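Local coordinates for protein rifin (Plasmodium falciparum, PDB 7JZK) that is a variant surface antigen of the malaria parasite whose V2 domain, the part in this chain, binds the ectodomain of LAIR1 from antibody MGD21, at residues K36-I41 with C89-T94. Residues are numbered along the deposited sequence; the frame is centred on the assembly and turned at random.
Sequences KRYFHI and CDVRKT
The last turn of helix 13-39 meets the C-terminal part of the short helix 86-94, with the CA atoms of Phe-39 and Val-91 6.6 Å apart at their closest. Val-91 carries most of the contact, its CB directed at the other segment and its two methyls dividing the work. With CG1 anti to its own backbone N (chi1 177°), that methyl meets both rings obliquely, 4.1 Å from CE1 of Tyr-38 and equally far from CE1 of Phe-39. The other methyl, CG2, lies 3.7 Å from the carbonyl O of Tyr-38 and also reaches CD2 of the His-40 imidazole. The neighbouring aromatic rings lean on each other as well: CD1 of Tyr-38 sits 3.9 Å above the centre of the Phe-39 ring. Tyr-38 has its CG anti to the backbone N (chi1 -168°), which carries the phenol toward Thr-94, where OH stands 3.9 Å from CG2, a van der Waals contact of hydroxyl against methyl. His-40 leaves the helix with positive phi (57°), and its ring has the carbonyl carbon of Tyr-38 over one face, toward its rim. Beside the contact, Lys-93 NZ forms a salt bridge with Asp-90 OD1 at 2.9 Å and also donates to Thr-94 OG1, tying polar side chains together within their own helix. Phe-39 continues inward onto Ile-68 and Phe-88. On helix 86-94, Cys-89 is disulfide-bonded to Cys-76, while Arg-92 hydrogen-bonds Tyr-43 O of the LAIR1 chain and makes a cation-pi contact with Tyr-45 of that chain. The two helix ends thus meet by van der Waals contact, mainly of methyls against rings, with no polar bond between them, a largely apolar junction that places the end of the long helix against a helix that also touches LAIR1 through Cys-89, Asp-90 and Arg-92.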
# COMPACT_ATOMS: atom_id res chain seq x y z
N LYS B 36 -0.58 12.17 11.55
CA LYS B 36 -1.13 13.01 10.50
C LYS B 36 -0.02 13.65 9.68
O LYS B 36 -0.08 13.68 8.45
CB LYS B 36 -2.01 14.09 11.13
CG LYS B 36 -3.26 14.50 10.35
CD LYS B 36 -3.89 15.80 10.85
CE LYS B 36 -4.40 15.64 12.26
NZ LYS B 36 -4.97 14.29 12.48
N ARG B 37 1.00 14.16 10.34
CA ARG B 37 2.09 14.83 9.66
C ARG B 37 3.00 13.85 8.93
O ARG B 37 3.65 14.23 7.95
CB ARG B 37 2.84 15.71 10.67
CG ARG B 37 1.98 16.90 11.18
CD ARG B 37 2.57 17.64 12.38
NE ARG B 37 3.91 18.18 12.14
CZ ARG B 37 4.86 18.30 13.07
NH1 ARG B 37 6.04 18.82 12.74
NH2 ARG B 37 4.64 17.89 14.32
N TYR B 38 3.09 12.60 9.39
CA TYR B 38 4.00 11.66 8.74
C TYR B 38 3.31 10.83 7.67
O TYR B 38 3.91 10.55 6.63
CB TYR B 38 4.63 10.71 9.76
CG TYR B 38 5.80 9.92 9.23
CD1 TYR B 38 5.60 8.75 8.50
CD2 TYR B 38 7.10 10.33 9.44
CE1 TYR B 38 6.66 8.02 8.00
CE2 TYR B 38 8.16 9.62 8.96
CZ TYR B 38 7.95 8.47 8.23
OH TYR B 38 9.01 7.75 7.75
N PHE B 39 2.06 10.44 7.90
CA PHE B 39 1.32 9.63 6.94
C PHE B 39 0.28 10.42 6.17
O PHE B 39 -0.27 9.89 5.20
CB PHE B 39 0.62 8.47 7.65
CG PHE B 39 1.55 7.46 8.23
CD1 PHE B 39 2.08 6.45 7.46
CD2 PHE B 39 1.88 7.52 9.58
CE1 PHE B 39 2.95 5.52 8.01
CE2 PHE B 39 2.74 6.58 10.14
CZ PHE B 39 3.28 5.58 9.36
N HIS B 40 0.04 11.68 6.52
CA HIS B 40 -0.90 12.51 5.77
C HIS B 40 -2.26 11.83 5.72
O HIS B 40 -2.98 11.92 4.74
CB HIS B 40 -0.34 12.81 4.37
CG HIS B 40 1.16 12.96 4.38
ND1 HIS B 40 1.79 14.05 4.95
CD2 HIS B 40 2.14 12.12 3.97
CE1 HIS B 40 3.10 13.90 4.84
NE2 HIS B 40 3.34 12.74 4.26
N ILE B 41 -2.61 11.27 6.87
CA ILE B 41 -3.92 10.60 7.05
C ILE B 41 -4.69 11.30 8.18
O ILE B 41 -4.04 11.85 9.06
CB ILE B 41 -3.69 9.10 7.29
CG1 ILE B 41 -4.74 8.24 6.60
CG2 ILE B 41 -3.56 8.76 8.77
CD1 ILE B 41 -4.74 8.39 5.10
N CYS B 89 -0.01 7.15 0.13
CA CYS B 89 0.63 6.09 -0.62
C CYS B 89 2.09 6.42 -0.90
O CYS B 89 2.94 5.53 -0.84
CB CYS B 89 -0.15 5.88 -1.93
SG CYS B 89 -1.93 5.67 -1.60
N ASP B 90 2.41 7.70 -1.04
CA ASP B 90 3.76 8.18 -1.31
C ASP B 90 4.73 7.78 -0.20
O ASP B 90 5.94 7.69 -0.45
CB ASP B 90 3.72 9.71 -1.49
CG ASP B 90 5.09 10.34 -1.81
OD1 ASP B 90 5.75 10.86 -0.88
OD2 ASP B 90 5.51 10.31 -2.99
N VAL B 91 4.22 7.49 1.01
CA VAL B 91 5.05 7.05 2.12
C VAL B 91 5.78 5.75 1.79
O VAL B 91 6.88 5.50 2.30
CB VAL B 91 4.20 6.90 3.39
CG1 VAL B 91 5.04 6.37 4.58
CG2 VAL B 91 3.60 8.24 3.74
N ARG B 92 5.21 4.93 0.91
CA ARG B 92 5.90 3.71 0.49
C ARG B 92 7.26 4.04 -0.11
O ARG B 92 8.19 3.22 -0.04
CB ARG B 92 5.05 2.95 -0.52
CG ARG B 92 4.00 2.11 0.13
CD ARG B 92 3.11 1.54 -0.92
NE ARG B 92 2.15 0.60 -0.37
CZ ARG B 92 1.16 0.10 -1.08
NH1 ARG B 92 1.01 0.48 -2.33
NH2 ARG B 92 0.31 -0.76 -0.54
N LYS B 93 7.39 5.21 -0.74
CA LYS B 93 8.69 5.59 -1.29
C LYS B 93 9.64 6.02 -0.19
O LYS B 93 10.82 5.68 -0.22
CB LYS B 93 8.49 6.71 -2.31
CG LYS B 93 9.75 7.47 -2.73
CD LYS B 93 10.00 8.75 -1.88
CE LYS B 93 8.70 9.55 -1.68
NZ LYS B 93 8.65 10.57 -0.56
N THR B 94 9.12 6.67 0.85
CA THR B 94 9.96 7.05 1.97
C THR B 94 10.49 5.82 2.69
O THR B 94 11.68 5.74 3.00
CB THR B 94 9.14 7.92 2.92
OG1 THR B 94 8.54 9.00 2.18
CG2 THR B 94 10.02 8.49 4.02